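Local coordinates for protein octenoyl-CoA reductase/carboxylase (Streptomyces sp., PDB 4A0S) that probably reduces and carboxylates 2-octenoyl-CoA with NADPH, giving a carboxylated extender unit for cinnabaramide polyketide biosynthesis, at residues I87-Q95 with R105-L113; V139-E148 with E160-T168. One frame throughout, in Å; residues are numbered along the deposited sequence.

Contact 1 of 2, residues I87-Q95 with R105-L113; sequences IPTFHFLKQ and RHDQPYHVL. With CO8 (octanoyl-coenzyme A), chain E.
His111 reaches from strand 110-112 to the first turns of helix 89-95. CB lies against Phe90 CZ and Leu93 CD1, 3.7 and 3.6 Å away. CG sits beneath Leu93 CD1, which makes a CH-pi contact with the imidazole, 3.7 Å from the ring centroid; Leu113 CD2 is centred over the opposite face, so the ring is sandwiched between two leucine methyls, which limits its tilt. At the edge ND1 shares a 2.7 Å hydrogen bond with Thr89 OG1, in the plane of the ring, and CE1 touches Thr89 CB. CD2 lies by both Leu93 methyls; NE2 is near Leu93 CD2 and is hydrogen-bonded to Thr168 O. With CG opposite the backbone N (chi1 -176°), the His111 side chain carries its ring out toward Thr89. Helix and strand run nearly at right angles (91°), their axes 9.5 Å apart, within the GroES-like domain of a medium-chain dehydrogenase/reductase fold; the strand pairs with 24-31. Phe90 brings its ring edge to Gln108 O, with CE1 3.4 Å from that oxygen. Near the surface Lys94 bends at its last torsion, and NZ forms a salt bridge with Asp107 OD2 (3.2 Å) on the syn side of the carboxylate. Another flank of the helix meets octanoyl-CoA: His91 NE2 donates a very short 2.5 Å hydrogen bond to phosphate oxygen O2A, while O4B of the ribose lies over one face of its ring.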
loop_
_atom_site.group_PDB
_atom_site.type_symbol
_atom_site.label_atom_id
_atom_site.label_comp_id
_atom_site.label_asym_id
_atom_site.label_seq_id
_atom_site.Cartn_x
_atom_site.Cartn_y
_atom_site.Cartn_z
ATOM N N ILE A 87 25.613 -1.494 22.799
ATOM C CA ILE A 87 25.812 -2.753 23.489
ATOM C C ILE A 87 26.917 -3.480 22.751
ATOM O O ILE A 87 26.885 -3.552 21.524
ATOM C CB ILE A 87 24.545 -3.629 23.432
ATOM C CG1 ILE A 87 23.389 -2.989 24.211
ATOM C CG2 ILE A 87 24.851 -5.056 23.922
ATOM C CD1 ILE A 87 22.027 -3.313 23.633
ATOM N N PRO A 88 27.895 -4.036 23.488
ATOM C CA PRO A 88 28.997 -4.773 22.866
ATOM C C PRO A 88 28.456 -5.815 21.904
ATOM O O PRO A 88 27.533 -6.542 22.256
ATOM C CB PRO A 88 29.662 -5.473 24.050
ATOM C CG PRO A 88 29.349 -4.628 25.206
ATOM C CD PRO A 88 27.990 -4.043 24.954
ATOM N N THR A 89 29.016 -5.871 20.699
ATOM C CA THR A 89 28.577 -6.839 19.690
ATOM C C THR A 89 28.676 -8.287 20.169
ATOM O O THR A 89 27.928 -9.148 19.720
ATOM C CB THR A 89 29.355 -6.705 18.369
ATOM O OG1 THR A 89 30.760 -6.691 18.631
ATOM C CG2 THR A 89 28.962 -5.445 17.649
ATOM N N PHE A 90 29.582 -8.558 21.097
ATOM C CA PHE A 90 29.685 -9.920 21.626
ATOM C C PHE A 90 28.377 -10.430 22.228
ATOM O O PHE A 90 28.078 -11.618 22.139
ATOM C CB PHE A 90 30.860 -10.013 22.582
ATOM C CG PHE A 90 32.167 -9.819 21.888
ATOM C CD1 PHE A 90 32.783 -10.887 21.246
ATOM C CD2 PHE A 90 32.743 -8.566 21.806
ATOM C CE1 PHE A 90 33.962 -10.723 20.573
ATOM C CE2 PHE A 90 33.936 -8.388 21.119
ATOM C CZ PHE A 90 34.546 -9.478 20.506
ATOM N N HIS A 91 27.581 -9.525 22.783
ATOM C CA HIS A 91 26.263 -9.891 23.282
ATOM C C HIS A 91 25.400 -10.390 22.124
ATOM O O HIS A 91 24.650 -11.355 22.275
ATOM C CB HIS A 91 25.594 -8.706 23.983
ATOM C CG HIS A 91 24.143 -8.929 24.285
ATOM N ND1 HIS A 91 23.707 -9.773 25.293
ATOM C CD2 HIS A 91 23.027 -8.428 23.704
ATOM C CE1 HIS A 91 22.385 -9.774 25.319
ATOM N NE2 HIS A 91 21.948 -8.968 24.365
ATOM N N PHE A 92 25.521 -9.740 20.962
ATOM C CA PHE A 92 24.772 -10.156 19.769
ATOM C C PHE A 92 25.261 -11.476 19.221
ATOM O O PHE A 92 24.457 -12.329 18.825
ATOM C CB PHE A 92 24.802 -9.083 18.681
ATOM C CG PHE A 92 24.441 -7.715 19.185
ATOM C CD1 PHE A 92 23.352 -7.537 20.037
ATOM C CD2 PHE A 92 25.206 -6.618 18.830
ATOM C CE1 PHE A 92 23.029 -6.268 20.523
ATOM C CE2 PHE A 92 24.892 -5.332 19.306
ATOM C CZ PHE A 92 23.810 -5.165 20.152
ATOM N N LEU A 93 26.578 -11.643 19.233
ATOM C CA LEU A 93 27.197 -12.855 18.750
ATOM C C LEU A 93 26.718 -14.016 19.601
ATOM O O LEU A 93 26.418 -15.092 19.085
ATOM C CB LEU A 93 28.720 -12.730 18.774
ATOM C CG LEU A 93 29.323 -11.661 17.854
ATOM C CD1 LEU A 93 30.841 -11.667 17.953
ATOM C CD2 LEU A 93 28.881 -11.844 16.406
ATOM N N LYS A 94 26.608 -13.779 20.903
ATOM C CA LYS A 94 26.151 -14.813 21.813
ATOM C C LYS A 94 24.672 -15.122 21.614
ATOM O O LYS A 94 24.268 -16.279 21.665
ATOM C CB LYS A 94 26.454 -14.418 23.257
ATOM C CG LYS A 94 27.936 -14.494 23.581
ATOM C CD LYS A 94 28.235 -14.263 25.055
ATOM C CE LYS A 94 29.614 -14.844 25.419
ATOM N NZ LYS A 94 29.738 -16.334 25.226
ATOM N N GLN A 95 23.873 -14.088 21.382
ATOM C CA GLN A 95 22.458 -14.260 21.091
ATOM C C GLN A 95 22.314 -15.056 19.797
ATOM O O GLN A 95 21.503 -15.964 19.701
ATOM C CB GLN A 95 21.769 -12.906 20.904
ATOM C CG GLN A 95 21.471 -12.129 22.186
ATOM C CD GLN A 95 20.617 -10.893 21.921
ATOM O OE1 GLN A 95 21.037 -9.967 21.208
ATOM N NE2 GLN A 95 19.404 -10.874 22.491
ATOM N N ARG A 105 29.017 -20.893 15.631
ATOM C CA ARG A 105 30.302 -20.401 15.128
ATOM C C ARG A 105 30.509 -18.920 15.375
ATOM O O ARG A 105 31.640 -18.483 15.563
ATOM C CB ARG A 105 30.459 -20.669 13.636
ATOM C CG ARG A 105 30.561 -22.146 13.240
ATOM C CD ARG A 105 30.327 -22.217 11.740
ATOM N NE ARG A 105 29.098 -21.482 11.413
ATOM C CZ ARG A 105 28.847 -20.863 10.268
ATOM N NH1 ARG A 105 29.734 -20.869 9.277
ATOM N NH2 ARG A 105 27.692 -20.244 10.118
ATOM N N HIS A 106 29.415 -18.159 15.396
ATOM C CA HIS A 106 29.484 -16.715 15.561
ATOM C C HIS A 106 30.010 -16.279 16.911
ATOM O O HIS A 106 30.534 -15.175 17.044
ATOM C CB HIS A 106 28.122 -16.091 15.287
ATOM C CG HIS A 106 27.745 -16.213 13.866
ATOM N ND1 HIS A 106 28.250 -15.366 12.906
ATOM C CD2 HIS A 106 27.038 -17.159 13.213
ATOM C CE1 HIS A 106 27.816 -15.752 11.721
ATOM N NE2 HIS A 106 27.085 -16.840 11.881
ATOM N N ASP A 107 29.894 -17.167 17.889
ATOM C CA ASP A 107 30.294 -16.831 19.238
ATOM C C ASP A 107 31.760 -17.196 19.403
ATOM O O ASP A 107 32.133 -18.357 19.574
ATOM C CB ASP A 107 29.361 -17.486 20.258
ATOM C CG ASP A 107 29.818 -17.289 21.686
ATOM O OD1 ASP A 107 30.634 -16.374 21.965
ATOM O OD2 ASP A 107 29.330 -18.055 22.537
ATOM N N GLN A 108 32.583 -16.161 19.296
ATOM C CA GLN A 108 34.025 -16.266 19.304
ATOM C C GLN A 108 34.580 -15.160 20.199
ATOM O O GLN A 108 33.909 -14.135 20.386
ATOM C CB GLN A 108 34.557 -16.100 17.871
ATOM C CG GLN A 108 34.163 -17.215 16.904
ATOM C CD GLN A 108 34.574 -18.597 17.389
ATOM O OE1 GLN A 108 35.523 -18.734 18.170
ATOM N NE2 GLN A 108 33.858 -19.630 16.939
ATOM N N PRO A 109 35.803 -15.357 20.751
ATOM C CA PRO A 109 36.464 -14.326 21.557
ATOM C C PRO A 109 36.932 -13.134 20.710
ATOM O O PRO A 109 37.446 -12.145 21.245
ATOM C CB PRO A 109 37.676 -15.056 22.165
ATOM C CG PRO A 109 37.644 -16.455 21.684
ATOM C CD PRO A 109 36.651 -16.550 20.566
ATOM N N TYR A 110 36.752 -13.247 19.397
ATOM C CA TYR A 110 37.069 -12.193 18.454
ATOM C C TYR A 110 35.803 -11.923 17.663
ATOM O O TYR A 110 34.953 -12.810 17.505
ATOM C CB TYR A 110 38.195 -12.628 17.507
ATOM C CG TYR A 110 37.884 -13.888 16.732
ATOM C CD1 TYR A 110 38.128 -15.152 17.279
ATOM C CD2 TYR A 110 37.330 -13.815 15.450
ATOM C CE1 TYR A 110 37.821 -16.324 16.557
ATOM C CE2 TYR A 110 37.030 -14.974 14.726
ATOM C CZ TYR A 110 37.276 -16.213 15.285
ATOM O OH TYR A 110 36.975 -17.339 14.554
ATOM N N HIS A 111 35.667 -10.695 17.187
ATOM C CA HIS A 111 34.582 -10.372 16.305
ATOM C C HIS A 111 35.116 -9.689 15.069
ATOM O O HIS A 111 35.626 -8.573 15.148
ATOM C CB HIS A 111 33.570 -9.482 16.988
ATOM C CG HIS A 111 32.380 -9.194 16.136
ATOM N ND1 HIS A 111 31.413 -8.285 16.497
ATOM C CD2 HIS A 111 31.995 -9.709 14.942
ATOM C CE1 HIS A 111 30.482 -8.254 15.559
ATOM N NE2 HIS A 111 30.815 -9.105 14.605
ATOM N N VAL A 112 34.985 -10.370 13.935
ATOM C CA VAL A 112 35.384 -9.801 12.660
ATOM C C VAL A 112 34.278 -8.912 12.112
ATOM O O VAL A 112 33.207 -9.377 11.735
ATOM C CB VAL A 112 35.780 -10.871 11.655
ATOM C CG1 VAL A 112 36.290 -10.209 10.355
ATOM C CG2 VAL A 112 36.847 -11.807 12.280
ATOM N N LEU A 113 34.582 -7.622 12.078
ATOM C CA LEU A 113 33.639 -6.567 11.703
ATOM C C LEU A 113 33.570 -6.391 10.206
ATOM O O LEU A 113 34.307 -7.036 9.479
ATOM C CB LEU A 113 34.084 -5.249 12.331
ATOM C CG LEU A 113 34.346 -5.286 13.835
ATOM C CD1 LEU A 113 34.597 -3.876 14.282
ATOM C CD2 LEU A 113 33.166 -5.904 14.630
HETATM N N1A CO8 E . 27.889 -5.331 28.144
HETATM C C2A CO8 E . 27.377 -6.546 27.940
HETATM N N3A CO8 E . 26.079 -6.717 27.716
HETATM C C4A CO8 E . 25.258 -5.643 27.690
HETATM C C5A CO8 E . 25.752 -4.360 27.893
HETATM C C6A CO8 E . 27.117 -4.218 28.129
HETATM N N6A CO8 E . 27.641 -3.004 28.322
HETATM N N7A CO8 E . 24.731 -3.506 27.807
HETATM C C8A CO8 E . 23.631 -4.222 27.563
HETATM N N9A CO8 E . 23.953 -5.524 27.493
HETATM C C1B CO8 E . 23.062 -6.689 27.242
HETATM C C2B CO8 E . 22.240 -7.036 28.488
HETATM O O2B CO8 E . 22.129 -8.472 28.620
HETATM C C3B CO8 E . 20.892 -6.412 28.136
HETATM O O3B CO8 E . 19.838 -7.073 28.819
HETATM P P3B CO8 E . 19.241 -6.299 30.109
HETATM O O7A CO8 E . 19.282 -7.370 31.337
HETATM O O8A CO8 E . 20.312 -5.157 30.617
HETATM O O9A CO8 E . 17.913 -5.710 29.840
HETATM C C4B CO8 E . 20.789 -6.629 26.630
HETATM O O4B CO8 E . 22.124 -6.405 26.155
HETATM C C5B CO8 E . 19.970 -5.529 25.944
HETATM O O5B CO8 E . 20.023 -5.715 24.515
HETATM P P1A CO8 E . 19.174 -6.938 23.823
HETATM O O1A CO8 E . 19.471 -6.826 22.196
HETATM O O2A CO8 E . 19.554 -8.305 24.301
HETATM O O3A CO8 E . 17.599 -6.669 24.213
HETATM P P2A CO8 E . 16.465 -5.803 23.402
HETATM O O4A CO8 E . 15.577 -5.066 24.507
HETATM O O5A CO8 E . 15.630 -6.614 22.456
HETATM O O6A CO8 E . 17.257 -4.601 22.630
HETATM C CBP CO8 E . 17.859 -3.137 20.747
HETATM C CCP CO8 E . 16.879 -4.200 21.298
HETATM C CDP CO8 E . 17.584 -1.848 21.540
HETATM C CEP CO8 E . 17.498 -2.897 19.281
HETATM C CAP CO8 E . 19.334 -3.637 20.912
HETATM O OAP CO8 E . 19.551 -4.987 20.386
HETATM C C9P CO8 E . 20.406 -2.658 20.357
HETATM O O9P CO8 E . 20.669 -1.630 20.992
HETATM N N8P CO8 E . 21.026 -3.015 19.209
HETATM C C7P CO8 E . 22.137 -2.213 18.615
HETATM C C6P CO8 E . 21.736 -1.315 17.412
HETATM C C5P CO8 E . 22.449 0.052 17.553
HETATM O O5P CO8 E . 22.209 0.769 18.520
HETATM N N4P CO8 E . 23.431 0.399 16.723
HETATM C C3P CO8 E . 23.816 -0.153 15.429
HETATM C C2P CO8 E . 23.425 0.995 14.487
HETATM S S1P CO8 E . 22.218 0.456 13.219
HETATM C "C1'" CO8 E . 23.312 0.328 11.885
HETATM O "O1'" CO8 E . 24.352 1.006 11.793
HETATM C "C2'" CO8 E . 22.936 -0.615 10.953
HETATM C "C3'" CO8 E . 23.651 -0.868 9.805
HETATM C "C4'" CO8 E . 23.169 -1.818 8.897
HETATM C "C5'" CO8 E . 22.108 -2.770 9.428
HETATM C "C6'" CO8 E . 21.890 -3.795 8.293
HETATM C "C7'" CO8 E . 20.683 -4.633 8.604
HETATM C "C8'" CO8 E . 20.583 -5.723 7.532
#

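Contact 2 of 2, residues V139-E148 with E160-T168; sequences VHPAHVDEQE and EQRAWGFET. With CO8 (octanoyl-coenzyme A), chain E.
His143 holds CG opposite its backbone N (chi1 -178°), while Thr168 places CG2 opposite its own carbonyl carbon; together these torsions lay the threonine methyl over one face of the imidazole, a CH-pi contact 3.5 Å from the ring centroid. Trp164, with CG opposite the backbone N as well, offers one face of its six-membered ring to Val139 CG1, 3.6 Å from the centroid; Trp164 NE1 is hydrogen-bonded to Val178 O. The backbones themselves form a two-stranded antiparallel ribbon within the GroES-like domain. His143 and Arg162 are its hydrogen-bonded pair, each N donating to the other's O, and Ala142 faces Ala163 as the non-hydrogen-bonded pair. Beyond it Trp164 N donates almost straight to Pro141 O (2.7 Å, 175°), on a lone pair in the carbonyl plane. A water at the edge of the His143 ring links ND1 and O of His143 to Glu160 O. Glu148 OE2 accepts from Glu160 N at 2.8 Å, on the syn side but 33° out of the carboxylate plane. Arg162 NH1 and NH2 both donate to Glu160 OE1, which lies close to the guanidinium plane. Ala142, Ala163 and Pro141 line the octanoyl tail: Ala142 CA is 3.5 Å from C8' and Ala163 CB is 3.7 Å from C6'. Asp145 forms salt bridges with Arg129 and Arg130 of the third subunit.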
loop_
_atom_site.group_PDB
_atom_site.type_symbol
_atom_site.label_atom_id
_atom_site.label_comp_id
_atom_site.label_asym_id
_atom_site.label_seq_id
_atom_site.Cartn_x
_atom_site.Cartn_y
_atom_site.Cartn_z
ATOM N N VAL A 139 28.637 -8.009 -1.122
ATOM C CA VAL A 139 27.898 -8.595 -0.045
ATOM C C VAL A 139 27.191 -7.429 0.595
ATOM O O VAL A 139 27.813 -6.385 0.853
ATOM C CB VAL A 139 28.812 -9.269 0.973
ATOM C CG1 VAL A 139 28.012 -9.679 2.207
ATOM C CG2 VAL A 139 29.545 -10.450 0.335
ATOM N N HIS A 140 25.891 -7.597 0.818
ATOM C CA HIS A 140 25.130 -6.661 1.630
ATOM C C HIS A 140 24.867 -7.295 2.997
ATOM O O HIS A 140 25.032 -8.494 3.162
ATOM C CB HIS A 140 23.842 -6.221 0.924
ATOM C CG HIS A 140 22.834 -7.310 0.763
ATOM N ND1 HIS A 140 22.026 -7.731 1.794
ATOM C CD2 HIS A 140 22.485 -8.047 -0.316
ATOM C CE1 HIS A 140 21.226 -8.689 1.363
ATOM N NE2 HIS A 140 21.493 -8.909 0.087
ATOM N N PRO A 141 24.489 -6.472 3.986
ATOM C CA PRO A 141 24.555 -6.908 5.381
ATOM C C PRO A 141 23.387 -7.739 5.917
ATOM O O PRO A 141 23.465 -8.203 7.047
ATOM C CB PRO A 141 24.620 -5.583 6.154
ATOM C CG PRO A 141 23.898 -4.614 5.262
ATOM C CD PRO A 141 24.363 -5.015 3.877
ATOM N N ALA A 142 22.318 -7.889 5.137
ATOM C CA ALA A 142 21.125 -8.588 5.617
ATOM C C ALA A 142 21.361 -10.084 5.741
ATOM O O ALA A 142 21.214 -10.838 4.780
ATOM C CB ALA A 142 19.908 -8.272 4.743
ATOM N N HIS A 143 21.724 -10.493 6.949
ATOM C CA HIS A 143 22.035 -11.885 7.264
ATOM C C HIS A 143 20.764 -12.435 7.871
ATOM O O HIS A 143 20.449 -12.176 9.030
ATOM C CB HIS A 143 23.200 -11.893 8.247
ATOM C CG HIS A 143 23.679 -13.254 8.641
ATOM N ND1 HIS A 143 23.109 -13.968 9.674
ATOM C CD2 HIS A 143 24.733 -13.986 8.215
ATOM C CE1 HIS A 143 23.769 -15.101 9.838
ATOM N NE2 HIS A 143 24.761 -15.135 8.970
ATOM N N VAL A 144 19.988 -13.137 7.064
ATOM C CA VAL A 144 18.620 -13.427 7.470
ATOM C C VAL A 144 18.357 -14.925 7.422
ATOM O O VAL A 144 19.082 -15.667 6.753
ATOM C CB VAL A 144 17.584 -12.653 6.618
ATOM C CG1 VAL A 144 17.941 -11.152 6.576
ATOM C CG2 VAL A 144 17.508 -13.210 5.210
ATOM N N ASP A 145 17.304 -15.340 8.115
ATOM C CA ASP A 145 16.935 -16.741 8.210
ATOM C C ASP A 145 15.792 -16.981 7.245
ATOM O O ASP A 145 14.677 -16.569 7.472
ATOM C CB ASP A 145 16.527 -17.085 9.645
ATOM C CG ASP A 145 16.319 -18.565 9.856
ATOM O OD1 ASP A 145 15.980 -19.287 8.896
ATOM O OD2 ASP A 145 16.505 -19.019 11.002
ATOM N N GLU A 146 16.107 -17.666 6.166
ATOM C CA GLU A 146 15.166 -17.852 5.070
ATOM C C GLU A 146 14.087 -18.898 5.379
ATOM O O GLU A 146 13.128 -19.074 4.609
ATOM C CB GLU A 146 15.927 -18.205 3.798
ATOM C CG GLU A 146 16.910 -17.131 3.341
ATOM C CD GLU A 146 18.223 -17.164 4.099
ATOM O OE1 GLU A 146 18.349 -17.926 5.078
ATOM O OE2 GLU A 146 19.142 -16.419 3.715
ATOM N N GLN A 147 14.225 -19.563 6.523
ATOM C CA GLN A 147 13.248 -20.541 7.013
ATOM C C GLN A 147 12.119 -19.902 7.775
ATOM O O GLN A 147 11.020 -20.454 7.878
ATOM C CB GLN A 147 13.912 -21.517 7.968
ATOM C CG GLN A 147 14.282 -22.797 7.347
ATOM C CD GLN A 147 14.789 -23.770 8.370
ATOM O OE1 GLN A 147 15.967 -24.095 8.374
ATOM N NE2 GLN A 147 13.912 -24.211 9.271
ATOM N N GLU A 148 12.395 -18.735 8.333
ATOM C CA GLU A 148 11.407 -17.957 9.072
ATOM C C GLU A 148 10.381 -17.475 8.073
ATOM O O GLU A 148 10.750 -16.897 7.071
ATOM C CB GLU A 148 12.019 -16.687 9.631
ATOM C CG GLU A 148 12.880 -16.871 10.777
ATOM C CD GLU A 148 13.048 -15.572 11.478
ATOM O OE1 GLU A 148 12.163 -15.236 12.289
ATOM O OE2 GLU A 148 14.035 -14.872 11.179
ATOM N N GLU A 160 15.280 -13.414 13.185
ATOM C CA GLU A 160 16.684 -13.805 13.112
ATOM C C GLU A 160 17.458 -12.896 12.160
ATOM O O GLU A 160 18.595 -13.180 11.803
ATOM C CB GLU A 160 16.827 -15.278 12.697
ATOM C CG GLU A 160 16.179 -16.289 13.668
ATOM C CD GLU A 160 16.762 -16.233 15.066
ATOM O OE1 GLU A 160 17.853 -15.654 15.247
ATOM O OE2 GLU A 160 16.111 -16.764 15.995
ATOM N N GLN A 161 16.829 -11.807 11.736
ATOM C CA GLN A 161 17.508 -10.893 10.848
ATOM C C GLN A 161 18.660 -10.277 11.613
ATOM O O GLN A 161 18.475 -9.778 12.713
ATOM C CB GLN A 161 16.581 -9.797 10.331
ATOM C CG GLN A 161 17.302 -8.712 9.549
ATOM C CD GLN A 161 17.916 -7.638 10.449
ATOM O OE1 GLN A 161 17.223 -7.021 11.276
ATOM N NE2 GLN A 161 19.211 -7.403 10.281
ATOM N N ARG A 162 19.837 -10.353 11.023
ATOM C CA ARG A 162 21.038 -9.767 11.591
ATOM C C ARG A 162 21.798 -8.953 10.563
ATOM O O ARG A 162 21.571 -9.092 9.361
ATOM C CB ARG A 162 21.921 -10.848 12.196
ATOM C CG ARG A 162 21.322 -11.429 13.459
ATOM C CD ARG A 162 22.264 -12.457 14.130
ATOM N NE ARG A 162 21.659 -12.877 15.384
ATOM C CZ ARG A 162 20.647 -13.733 15.478
ATOM N NH1 ARG A 162 20.142 -14.300 14.386
ATOM N NH2 ARG A 162 20.142 -14.028 16.674
ATOM N N ALA A 163 22.656 -8.070 11.063
ATOM C CA ALA A 163 23.558 -7.279 10.247
ATOM C C ALA A 163 24.901 -7.974 10.250
ATOM O O ALA A 163 25.573 -8.086 11.280
ATOM C CB ALA A 163 23.696 -5.864 10.792
ATOM N N TRP A 164 25.268 -8.460 9.079
ATOM C CA TRP A 164 26.561 -9.045 8.839
ATOM C C TRP A 164 27.695 -8.215 9.441
ATOM O O TRP A 164 27.748 -6.997 9.240
ATOM C CB TRP A 164 26.750 -9.126 7.343
ATOM C CG TRP A 164 27.947 -9.851 6.979
ATOM C CD1 TRP A 164 28.318 -11.072 7.421
ATOM C CD2 TRP A 164 28.931 -9.436 6.035
ATOM N NE1 TRP A 164 29.500 -11.445 6.835
ATOM C CE2 TRP A 164 29.898 -10.454 5.975
ATOM C CE3 TRP A 164 29.106 -8.287 5.261
ATOM C CZ2 TRP A 164 31.025 -10.371 5.156
ATOM C CZ3 TRP A 164 30.221 -8.202 4.437
ATOM C CH2 TRP A 164 31.166 -9.248 4.387
ATOM N N GLY A 165 28.578 -8.876 10.189
ATOM C CA GLY A 165 29.724 -8.204 10.802
ATOM C C GLY A 165 29.387 -7.330 11.992
ATOM O O GLY A 165 30.265 -6.675 12.538
ATOM N N PHE A 166 28.115 -7.308 12.388
ATOM C CA PHE A 166 27.686 -6.560 13.560
ATOM C C PHE A 166 26.992 -7.475 14.567
ATOM O O PHE A 166 27.463 -7.622 15.672
ATOM C CB PHE A 166 26.802 -5.364 13.173
ATOM C CG PHE A 166 26.406 -4.525 14.337
ATOM C CD1 PHE A 166 27.329 -3.676 14.950
ATOM C CD2 PHE A 166 25.125 -4.608 14.856
ATOM C CE1 PHE A 166 26.972 -2.901 16.052
ATOM C CE2 PHE A 166 24.749 -3.832 15.961
ATOM C CZ PHE A 166 25.687 -2.975 16.562
ATOM N N GLU A 167 25.885 -8.099 14.172
ATOM C CA GLU A 167 25.309 -9.191 14.967
ATOM C C GLU A 167 25.781 -10.547 14.468
ATOM O O GLU A 167 25.344 -11.583 14.970
ATOM C CB GLU A 167 23.778 -9.154 14.955
ATOM C CG GLU A 167 23.172 -7.988 15.707
ATOM C CD GLU A 167 22.646 -6.909 14.793
ATOM O OE1 GLU A 167 22.584 -7.151 13.572
ATOM O OE2 GLU A 167 22.261 -5.815 15.298
ATOM N N THR A 168 26.640 -10.551 13.457
ATOM C CA THR A 168 27.249 -11.789 13.020
ATOM C C THR A 168 28.737 -11.612 12.997
ATOM O O THR A 168 29.240 -10.503 12.893
ATOM C CB THR A 168 26.813 -12.272 11.608
ATOM O OG1 THR A 168 27.588 -11.631 10.599
ATOM C CG2 THR A 168 25.322 -12.060 11.372
HETATM N N1A CO8 E . 27.889 -5.331 28.144
HETATM C C2A CO8 E . 27.377 -6.546 27.940
HETATM N N3A CO8 E . 26.079 -6.717 27.716
HETATM C C4A CO8 E . 25.258 -5.643 27.690
HETATM C C5A CO8 E . 25.752 -4.360 27.893
HETATM C C6A CO8 E . 27.117 -4.218 28.129
HETATM N N6A CO8 E . 27.641 -3.004 28.322
HETATM N N7A CO8 E . 24.731 -3.506 27.807
HETATM C C8A CO8 E . 23.631 -4.222 27.563
HETATM N N9A CO8 E . 23.953 -5.524 27.493
HETATM C C1B CO8 E . 23.062 -6.689 27.242
HETATM C C2B CO8 E . 22.240 -7.036 28.488
HETATM O O2B CO8 E . 22.129 -8.472 28.620
HETATM C C3B CO8 E . 20.892 -6.412 28.136
HETATM O O3B CO8 E . 19.838 -7.073 28.819
HETATM P P3B CO8 E . 19.241 -6.299 30.109
HETATM O O7A CO8 E . 19.282 -7.370 31.337
HETATM O O8A CO8 E . 20.312 -5.157 30.617
HETATM O O9A CO8 E . 17.913 -5.710 29.840
HETATM C C4B CO8 E . 20.789 -6.629 26.630
HETATM O O4B CO8 E . 22.124 -6.405 26.155
HETATM C C5B CO8 E . 19.970 -5.529 25.944
HETATM O O5B CO8 E . 20.023 -5.715 24.515
HETATM P P1A CO8 E . 19.174 -6.938 23.823
HETATM O O1A CO8 E . 19.471 -6.826 22.196
HETATM O O2A CO8 E . 19.554 -8.305 24.301
HETATM O O3A CO8 E . 17.599 -6.669 24.213
HETATM P P2A CO8 E . 16.465 -5.803 23.402
HETATM O O4A CO8 E . 15.577 -5.066 24.507
HETATM O O5A CO8 E . 15.630 -6.614 22.456
HETATM O O6A CO8 E . 17.257 -4.601 22.630
HETATM C CBP CO8 E . 17.859 -3.137 20.747
HETATM C CCP CO8 E . 16.879 -4.200 21.298
HETATM C CDP CO8 E . 17.584 -1.848 21.540
HETATM C CEP CO8 E . 17.498 -2.897 19.281
HETATM C CAP CO8 E . 19.334 -3.637 20.912
HETATM O OAP CO8 E . 19.551 -4.987 20.386
HETATM C C9P CO8 E . 20.406 -2.658 20.357
HETATM O O9P CO8 E . 20.669 -1.630 20.992
HETATM N N8P CO8 E . 21.026 -3.015 19.209
HETATM C C7P CO8 E . 22.137 -2.213 18.615
HETATM C C6P CO8 E . 21.736 -1.315 17.412
HETATM C C5P CO8 E . 22.449 0.052 17.553
HETATM O O5P CO8 E . 22.209 0.769 18.520
HETATM N N4P CO8 E . 23.431 0.399 16.723
HETATM C C3P CO8 E . 23.816 -0.153 15.429
HETATM C C2P CO8 E . 23.425 0.995 14.487
HETATM S S1P CO8 E . 22.218 0.456 13.219
HETATM C "C1'" CO8 E . 23.312 0.328 11.885
HETATM O "O1'" CO8 E . 24.352 1.006 11.793
HETATM C "C2'" CO8 E . 22.936 -0.615 10.953
HETATM C "C3'" CO8 E . 23.651 -0.868 9.805
HETATM C "C4'" CO8 E . 23.169 -1.818 8.897
HETATM C "C5'" CO8 E . 22.108 -2.770 9.428
HETATM C "C6'" CO8 E . 21.890 -3.795 8.293
HETATM C "C7'" CO8 E . 20.683 -4.633 8.604
HETATM C "C8'" CO8 E . 20.583 -5.723 7.532
HETATM O O HOH W 1 20.958 -14.173 11.218
#

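In the fold
Contact 1 closes before contact 2 opens along the chain, and their centres lie about 13 Å apart on the same side of the chain's centre, within the GroES-like domain. They meet directly: the 165-168 loop of contact 2 packs against Thr89 and His111 of contact 1. Helix 89-97 also touches residues 162-168 through Asn96 and Phe92. Strand 110-112 belongs to the sheet built on strand 24-31, whereas 142-143 and 162-163 form a separate ribbon. Both contacts line one octanoyl-CoA molecule, contact 1 from the adenosine and diphosphate into the pantetheine arm, contact 2 from that arm along the acyl tail; Arg286, Arg293 and Tyr349 of the second subunit add hydrogen bonds to it.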